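Local coordinates for FrpC operon protein (Neisseria meningitidis, PDB 5EDF), which is the iron-regulated protein FrpD, which binds the RTX protein FrpC and may take part in adhesion, its precise function being unknown, at residues 20-25 with 55-60; 93-98 with 196-201; 106-111 with 183-188. All blocks are in the same frame, centred on the assembly; numbering follows the deposited sequence.

Interaction 1 of 3, residues 20-25 with 55-60; sequences TFDFQG and AYSINL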
loop_
_atom_site.group_PDB
_atom_site.type_symbol
_atom_site.label_atom_id
_atom_site.label_comp_id
_atom_site.label_asym_id
_atom_site.label_seq_id
_atom_site.Cartn_x
_atom_site.Cartn_y
_atom_site.Cartn_z
ATOM N N THR A 20 9.583 16.401 6.270
ATOM C CA THR A 20 8.792 17.171 5.348
ATOM C C THR A 20 9.283 16.999 3.907
ATOM O O THR A 20 10.478 17.132 3.607
ATOM C CB THR A 20 8.772 18.631 5.735
ATOM O OG1 THR A 20 8.247 18.758 7.065
ATOM C CG2 THR A 20 7.950 19.458 4.746
ATOM N N PHE A 21 8.338 16.672 3.022
ATOM C CA PHE A 21 8.560 16.448 1.607
ATOM C C PHE A 21 7.762 17.473 0.821
ATOM O O PHE A 21 6.789 17.980 1.300
ATOM C CB PHE A 21 8.089 15.067 1.237
ATOM C CG PHE A 21 8.895 13.962 1.862
ATOM C CD1 PHE A 21 10.015 13.459 1.232
ATOM C CD2 PHE A 21 8.526 13.420 3.084
ATOM C CE1 PHE A 21 10.765 12.422 1.788
ATOM C CE2 PHE A 21 9.248 12.375 3.628
ATOM C CZ PHE A 21 10.380 11.896 2.990
ATOM N N ASP A 22 8.239 17.774 -0.381
ATOM C CA ASP A 22 7.590 18.737 -1.258
ATOM C C ASP A 22 7.466 18.172 -2.656
ATOM O O ASP A 22 8.460 17.776 -3.238
ATOM C CB ASP A 22 8.358 20.073 -1.310
ATOM C CG ASP A 22 7.705 21.062 -2.199
ATOM O OD1 ASP A 22 6.715 21.683 -1.763
ATOM O OD2 ASP A 22 8.167 21.194 -3.344
ATOM N N PHE A 23 6.226 18.063 -3.138
ATOM C CA PHE A 23 5.927 17.703 -4.515
ATOM C C PHE A 23 5.560 18.961 -5.285
ATOM O O PHE A 23 4.419 19.381 -5.240
ATOM C CB PHE A 23 4.709 16.768 -4.594
ATOM C CG PHE A 23 4.872 15.413 -3.938
ATOM C CD1 PHE A 23 5.329 14.303 -4.662
ATOM C CD2 PHE A 23 4.394 15.214 -2.666
ATOM C CE1 PHE A 23 5.388 13.037 -4.060
ATOM C CE2 PHE A 23 4.438 13.933 -2.069
ATOM C CZ PHE A 23 4.934 12.866 -2.799
ATOM N N GLN A 24 6.543 19.554 -5.941
ATOM C CA GLN A 24 6.328 20.789 -6.698
ATOM C C GLN A 24 5.431 21.777 -5.956
ATOM O O GLN A 24 4.487 22.325 -6.538
ATOM C CB GLN A 24 5.796 20.490 -8.097
ATOM C CG GLN A 24 6.591 19.453 -8.863
ATOM C CD GLN A 24 7.936 19.945 -9.362
ATOM O OE1 GLN A 24 8.194 21.151 -9.451
ATOM N NE2 GLN A 24 8.809 19.000 -9.695
ATOM N N GLY A 25 5.742 22.035 -4.688
ATOM C CA GLY A 25 4.995 22.989 -3.894
ATOM C C GLY A 25 4.029 22.410 -2.874
ATOM O O GLY A 25 3.674 23.068 -1.911
ATOM N N ALA A 55 12.355 21.517 2.764
ATOM C CA ALA A 55 11.749 20.218 2.519
ATOM C C ALA A 55 12.632 19.430 1.570
ATOM O O ALA A 55 13.461 20.013 0.862
ATOM C CB ALA A 55 10.373 20.414 1.898
ATOM N N TYR A 56 12.440 18.110 1.541
ATOM C CA TYR A 56 12.992 17.269 0.464
ATOM C C TYR A 56 12.079 17.374 -0.765
ATOM O O TYR A 56 10.929 16.955 -0.713
ATOM C CB TYR A 56 13.102 15.813 0.896
ATOM C CG TYR A 56 14.198 15.551 1.870
ATOM C CD1 TYR A 56 15.516 15.499 1.478
ATOM C CD2 TYR A 56 13.911 15.320 3.192
ATOM C CE1 TYR A 56 16.537 15.263 2.407
ATOM C CE2 TYR A 56 14.924 15.081 4.125
ATOM C CZ TYR A 56 16.216 15.034 3.719
ATOM O OH TYR A 56 17.195 14.764 4.631
ATOM N N SER A 57 12.611 17.915 -1.857
ATOM C CA SER A 57 11.889 18.010 -3.135
ATOM C C SER A 57 11.986 16.684 -3.858
ATOM O O SER A 57 13.081 16.231 -4.188
ATOM C CB SER A 57 12.493 19.110 -4.005
ATOM O OG SER A 57 12.323 20.383 -3.431
ATOM N N ILE A 58 10.857 16.010 -4.062
ATOM C CA ILE A 58 10.859 14.647 -4.596
ATOM C C ILE A 58 9.753 14.485 -5.632
ATOM O O ILE A 58 8.909 15.367 -5.771
ATOM C CB ILE A 58 10.675 13.615 -3.464
ATOM C CG1 ILE A 58 9.445 13.919 -2.589
ATOM C CG2 ILE A 58 11.832 13.680 -2.476
ATOM C CD1 ILE A 58 8.214 13.763 -3.199
ATOM N N ASN A 59 9.825 13.423 -6.408
ATOM C CA ASN A 59 8.746 13.000 -7.301
ATOM C C ASN A 59 7.928 11.857 -6.740
ATOM O O ASN A 59 6.807 11.646 -7.168
ATOM C CB ASN A 59 9.318 12.543 -8.661
ATOM C CG ASN A 59 10.088 13.627 -9.378
ATOM O OD1 ASN A 59 11.110 13.353 -10.001
ATOM N ND2 ASN A 59 9.600 14.850 -9.301
ATOM N N LEU A 60 8.493 11.070 -5.832
ATOM C CA LEU A 60 7.777 9.971 -5.219
ATOM C C LEU A 60 8.311 9.763 -3.817
ATOM O O LEU A 60 9.483 10.099 -3.544
ATOM C CB LEU A 60 7.888 8.660 -6.031
ATOM C CG LEU A 60 9.215 7.914 -5.978
ATOM C CD1 LEU A 60 9.340 6.981 -4.807
ATOM C CD2 LEU A 60 9.405 7.124 -7.288
HETATM O O HOH W 1 9.704 21.145 -5.528
HETATM O O HOH W 2 7.821 16.496 -8.344
#
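F21 and D22 pair in parallel with Y56 and S57, and three backbone hydrogen bonds join the two segments: Y56 N to T20 O (3.0 Å), D22 N to Y56 O (2.8 Å) and I58 N to D22 O (3.1 Å). F21 and Y56 share one face of the sheet, where F21 CD1 lies 3.9 Å from Y56 CB and the same distance from I58 CG1. Y56 OH bonds to S48 O and S5 N. I58 holds CG1 between its backbone N and carbonyl carbon, chi1 (52°) and chi2 (68°) together bringing CD1 over one face of the F23 ring, a CH-pi contact modelled too tightly for its exact spacing to be trusted. At the edge of that ring, in its plane, stands N59 O. On the other face of the sheet the D22 side chain sets CB 3.8 Å from A55 CB; its OD2 accepts from G25 N in an Asx motif, at 2.9 Å on the syn side, while OD1 pairs with K27. Beyond the paired residues, one water bridges Q24 NE2, I58 O and N59 ND2. Strand 56-57 forms the parallel outer edge of a small three-stranded mixed sheet, beside the hairpin of 18-23 and 26-31.

Interaction 2 of 3, residues 93-98 with 196-201; sequences DGLDSV and FIREKQ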
loop_
_atom_site.group_PDB
_atom_site.type_symbol
_atom_site.label_atom_id
_atom_site.label_comp_id
_atom_site.label_asym_id
_atom_site.label_seq_id
_atom_site.Cartn_x
_atom_site.Cartn_y
_atom_site.Cartn_z
ATOM N N ASP A 93 16.324 -8.604 3.102
ATOM C CA ASP A 93 15.957 -9.286 1.851
ATOM C C ASP A 93 14.522 -9.102 1.378
ATOM O O ASP A 93 14.084 -9.775 0.437
ATOM C CB ASP A 93 16.295 -10.776 1.939
ATOM C CG ASP A 93 15.504 -11.509 3.005
ATOM O OD1 ASP A 93 14.623 -10.898 3.618
ATOM O OD2 ASP A 93 15.771 -12.722 3.223
ATOM N N GLY A 94 13.804 -8.192 2.010
ATOM C CA GLY A 94 12.408 -7.939 1.670
ATOM C C GLY A 94 11.385 -8.942 2.187
ATOM O O GLY A 94 10.180 -8.695 2.042
ATOM N N LEU A 95 11.833 -10.023 2.828
ATOM C CA LEU A 95 10.989 -11.202 3.089
ATOM C C LEU A 95 10.379 -11.198 4.498
ATOM O O LEU A 95 10.702 -12.005 5.362
ATOM C CB LEU A 95 11.734 -12.496 2.801
ATOM C CG LEU A 95 12.254 -12.668 1.367
ATOM C CD1 LEU A 95 12.825 -14.054 1.234
ATOM C CD2 LEU A 95 11.173 -12.417 0.286
ATOM N N ASP A 96 9.493 -10.242 4.703
ATOM C CA ASP A 96 8.736 -10.140 5.944
ATOM C C ASP A 96 7.439 -9.389 5.630
ATOM O O ASP A 96 7.219 -8.999 4.468
ATOM C CB ASP A 96 9.565 -9.477 7.062
ATOM C CG ASP A 96 9.241 -10.023 8.455
ATOM O OD1 ASP A 96 8.062 -10.075 8.831
ATOM O OD2 ASP A 96 10.167 -10.459 9.183
ATOM N N SER A 97 6.572 -9.244 6.638
ATOM C CA SER A 97 5.226 -8.685 6.464
ATOM C C SER A 97 5.266 -7.176 6.520
ATOM O O SER A 97 4.669 -6.548 7.388
ATOM C CB SER A 97 4.264 -9.233 7.517
ATOM O OG SER A 97 4.700 -8.911 8.815
ATOM N N VAL A 98 6.019 -6.604 5.586
ATOM C CA VAL A 98 6.173 -5.174 5.457
ATOM C C VAL A 98 5.874 -4.828 4.002
ATOM O O VAL A 98 6.551 -5.315 3.079
ATOM C CB VAL A 98 7.581 -4.713 5.870
ATOM C CG1 VAL A 98 7.753 -3.227 5.572
ATOM C CG2 VAL A 98 7.868 -5.033 7.372
ATOM N N PHE A 196 -0.259 -6.917 1.820
ATOM C CA PHE A 196 -0.320 -8.293 2.286
ATOM C C PHE A 196 0.706 -9.187 1.575
ATOM O O PHE A 196 0.402 -10.325 1.195
ATOM C CB PHE A 196 -1.737 -8.855 2.089
ATOM C CG PHE A 196 -2.817 -8.204 2.897
ATOM C CD1 PHE A 196 -2.877 -8.409 4.252
ATOM C CD2 PHE A 196 -3.854 -7.476 2.278
ATOM C CE1 PHE A 196 -3.928 -7.913 5.003
ATOM C CE2 PHE A 196 -4.897 -6.970 3.036
ATOM C CZ PHE A 196 -4.933 -7.190 4.372
ATOM N N ILE A 197 1.928 -8.684 1.389
ATOM C CA ILE A 197 2.871 -9.359 0.472
ATOM C C ILE A 197 3.259 -10.772 0.891
ATOM O O ILE A 197 3.618 -11.584 0.032
ATOM C CB ILE A 197 4.182 -8.569 0.232
ATOM C CG1 ILE A 197 4.899 -8.226 1.542
ATOM C CG2 ILE A 197 3.905 -7.327 -0.547
ATOM C CD1 ILE A 197 6.375 -7.932 1.353
ATOM N N ARG A 198 3.203 -11.079 2.184
ATOM C CA ARG A 198 3.535 -12.439 2.631
ATOM C C ARG A 198 2.328 -13.374 2.749
ATOM O O ARG A 198 2.487 -14.564 3.069
ATOM C CB ARG A 198 4.252 -12.424 3.979
ATOM C CG ARG A 198 5.559 -11.606 3.973
ATOM C CD ARG A 198 6.741 -12.356 3.394
ATOM N NE ARG A 198 6.719 -12.440 1.938
ATOM C CZ ARG A 198 7.320 -11.589 1.102
ATOM N NH1 ARG A 198 7.999 -10.543 1.565
ATOM N NH2 ARG A 198 7.228 -11.778 -0.216
ATOM N N GLU A 199 1.131 -12.884 2.514
ATOM C CA GLU A 199 -0.038 -13.741 2.625
ATOM C C GLU A 199 -0.312 -14.504 1.324
ATOM O O GLU A 199 -0.438 -13.906 0.250
ATOM C CB GLU A 199 -1.274 -12.899 2.975
ATOM C CG GLU A 199 -1.108 -11.957 4.167
ATOM C CD GLU A 199 -0.507 -12.645 5.375
ATOM O OE1 GLU A 199 -1.194 -13.546 5.947
ATOM O OE2 GLU A 199 0.672 -12.379 5.729
ATOM N N LYS A 200 -0.431 -15.818 1.415
ATOM C CA LYS A 200 -0.752 -16.649 0.250
ATOM C C LYS A 200 -2.244 -17.011 0.219
ATOM O O LYS A 200 -2.802 -17.348 -0.839
ATOM C CB LYS A 200 0.110 -17.930 0.261
ATOM C CG LYS A 200 1.630 -17.714 0.243
ATOM C CD LYS A 200 2.396 -19.048 0.344
ATOM C CE LYS A 200 2.317 -19.640 1.750
ATOM N NZ LYS A 200 2.893 -18.739 2.805
ATOM N N GLN A 201 -2.913 -16.913 1.360
ATOM C CA GLN A 201 -4.326 -17.297 1.453
ATOM C C GLN A 201 -5.241 -16.277 0.757
ATOM O O GLN A 201 -4.938 -15.076 0.702
ATOM C CB GLN A 201 -4.742 -17.496 2.926
ATOM C CG GLN A 201 -4.969 -16.199 3.744
ATOM C CD GLN A 201 -3.703 -15.604 4.326
ATOM O OE1 GLN A 201 -2.579 -16.050 4.032
ATOM N NE2 GLN A 201 -3.884 -14.594 5.157
#
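R198 reaches from a type I beta turn, F196 to E199, to the irregular link in which L95 and S97 each centre an inverse gamma turn; this surface contact joins the loop between helix 84-93 and strand 98-105 to the one leading into helix 205-224. R198 NH1 gives D96 O a weak hydrogen bond of 3.4 Å, and G94 O lies at the edge of the guanidinium, 2.9 Å from NH1. The remaining contacts are van der Waals, largely side-chain carbons on backbone carbonyls. The arginine chain, bent at chi2 (-81°) and chi3 (76°), folds back across the D96 peptide and sets R198 CG 3.1 Å from D96 O. L95 CD2 stands 3.6 Å above one face of the guanidinium, toward its rim; in one of its two conformers I197 lies by the opposite face. Further bonds hold each loop. D93 OD1 accepts from L95 N in an Asx turn beside G94, which follows helix 84-93 with a positive phi. Y67 OH ties the turn to strand 61-70 through R198 N and E199 OE2. D96 OD1, also bonded to H86 ND1, uses its anti lone pair to take S97 N at 2.8 Å.

Interaction 3 of 3, residues 106-111 with 183-188; sequences DACSLS and GSCING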
loop_
_atom_site.group_PDB
_atom_site.type_symbol
_atom_site.label_atom_id
_atom_site.label_comp_id
_atom_site.label_asym_id
_atom_site.label_seq_id
_atom_site.Cartn_x
_atom_site.Cartn_y
_atom_site.Cartn_z
ATOM N N ASP A 106 0.035 13.347 -8.967
ATOM C CA ASP A 106 -0.354 13.332 -10.379
ATOM C C ASP A 106 -1.850 13.289 -10.490
ATOM O O ASP A 106 -2.514 12.776 -9.611
ATOM C CB ASP A 106 0.192 12.088 -11.053
ATOM C CG ASP A 106 1.679 12.151 -11.294
ATOM O OD1 ASP A 106 2.125 13.187 -11.834
ATOM O OD2 ASP A 106 2.400 11.167 -10.992
ATOM N N ALA A 107 -2.379 13.798 -11.599
ATOM C CA ALA A 107 -3.781 13.638 -11.889
ATOM C C ALA A 107 -4.098 12.148 -11.967
ATOM O O ALA A 107 -3.306 11.366 -12.477
ATOM C CB ALA A 107 -4.144 14.369 -13.214
ATOM N N CYS A 108 -5.267 11.797 -11.452
ATOM C CA CYS A 108 -5.736 10.424 -11.446
ATOM C C CYS A 108 -5.947 9.953 -12.868
ATOM O O CYS A 108 -6.404 10.730 -13.722
ATOM C CB CYS A 108 -7.037 10.323 -10.681
ATOM S SG CYS A 108 -7.440 8.623 -10.289
ATOM N N SER A 109 -5.534 8.725 -13.155
ATOM C CA SER A 109 -5.812 8.162 -14.482
ATOM C C SER A 109 -6.488 6.796 -14.384
ATOM O O SER A 109 -6.479 6.013 -15.342
ATOM C CB SER A 109 -4.550 8.136 -15.352
ATOM O OG SER A 109 -3.504 7.391 -14.774
ATOM N N LEU A 110 -7.095 6.517 -13.235
ATOM C CA LEU A 110 -7.974 5.373 -13.122
ATOM C C LEU A 110 -9.202 5.645 -13.984
ATOM O O LEU A 110 -9.792 6.713 -13.906
ATOM C CB LEU A 110 -8.387 5.134 -11.670
ATOM C CG LEU A 110 -7.223 4.810 -10.708
ATOM C CD1 LEU A 110 -7.839 4.541 -9.347
ATOM C CD2 LEU A 110 -6.360 3.662 -11.155
ATOM N N SER A 111 -9.552 4.656 -14.802
ATOM C CA SER A 111 -10.723 4.720 -15.674
ATOM C C SER A 111 -12.035 4.756 -14.903
ATOM O O SER A 111 -12.290 3.861 -14.087
ATOM C CB SER A 111 -10.732 3.486 -16.563
ATOM O OG SER A 111 -11.762 3.607 -17.524
ATOM N N GLY A 183 -4.355 0.211 -6.979
ATOM C CA GLY A 183 -4.146 1.542 -7.524
ATOM C C GLY A 183 -5.174 2.482 -6.999
ATOM O O GLY A 183 -6.341 2.125 -7.006
ATOM N N SER A 184 -4.814 3.670 -6.574
ATOM C CA SER A 184 -5.763 4.605 -6.030
ATOM C C SER A 184 -5.351 6.029 -6.248
ATOM O O SER A 184 -4.163 6.309 -6.555
ATOM C CB SER A 184 -5.971 4.325 -4.543
ATOM O OG SER A 184 -4.804 4.647 -3.781
ATOM N N CYS A 185 -6.292 6.932 -6.043
ATOM C CA CYS A 185 -6.060 8.374 -6.094
ATOM C C CYS A 185 -6.689 8.955 -4.849
ATOM O O CYS A 185 -7.859 8.698 -4.583
ATOM C CB CYS A 185 -6.683 8.982 -7.351
ATOM S SG CYS A 185 -6.013 8.179 -8.865
ATOM N N ILE A 186 -5.864 9.639 -4.051
ATOM C CA ILE A 186 -6.260 10.157 -2.743
ATOM C C ILE A 186 -5.833 11.614 -2.695
ATOM O O ILE A 186 -4.641 11.914 -2.657
ATOM C CB ILE A 186 -5.592 9.362 -1.602
ATOM C CG1 ILE A 186 -5.995 7.902 -1.672
ATOM C CG2 ILE A 186 -5.926 9.992 -0.224
ATOM C CD1 ILE A 186 -5.232 6.943 -0.790
ATOM N N ASN A 187 -6.799 12.514 -2.694
ATOM C CA ASN A 187 -6.523 13.936 -2.449
ATOM C C ASN A 187 -5.470 14.510 -3.405
ATOM O O ASN A 187 -4.629 15.287 -2.977
ATOM C CB ASN A 187 -6.030 14.165 -0.994
ATOM C CG ASN A 187 -7.120 13.994 0.066
ATOM O OD1 ASN A 187 -7.988 13.123 -0.029
ATOM N ND2 ASN A 187 -7.044 14.819 1.112
ATOM N N GLY A 188 -5.504 14.133 -4.683
ATOM C CA GLY A 188 -4.552 14.657 -5.683
ATOM C C GLY A 188 -3.274 13.837 -5.830
ATOM O O GLY A 188 -2.439 14.110 -6.718
#
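A disulfide, C108 to C185, fastens the loop after strand 98-105 to the end of strand 178-186. C108 SG and C185 SG are 2.1 Å apart and the bridge is twisted to a chi3 of 78°. C108 swings SG anti to its own backbone N (chi1 -166°), whereas C185, which points at the loop, keeps SG beside its N (chi1 -57°); C108 CB and C185 CB come within 3.6 Å. P160 packs against both half-cystines. Strands 98-105 and 178-186 belong to the same nine-stranded antiparallel sheet but are not neighbours in it: 189-193 runs between them, so the loop passes the start of 189-193 before the disulfide ties it to 178-186. Past the bridge, L110 points its side chain at the strand, end on, with L110 CG 4.0 Å from C185 SG and L110 CD1 reaching 3.7 Å from G183 O. The same leucine touches I162 and, with S111, M114 and I162, lines the site of a bound azide, probably taken up from the crystallisation liquor. At the other end, G188 turns away from the strand with positive phi, and its carbonyl O receives a weak hydrogen bond from D106 N, 3.4 Å long.

How the interactions relate
Interaction 1 is completed first along the chain, and the residues of interaction 3 then fall wholly between the two halves of interaction 2. Strand 98-105 connects the later two: it leaves the 93-98 loop and ends at the 106-111 loop, so the contacts lie at its two ends, their centres about 26 Å apart on opposite sides of the chain's centre. Segments 183-188 and 196-201 likewise flank strand 189-193. Interaction 1 belongs to the separate three-stranded sheet, its centre about 18 Å from interaction 3 and 29 Å from interaction 2; F23 and N59 touch strand 98-105. Together the contacts tie loops at both ends of the large sheet and join the small sheet's strands beside it.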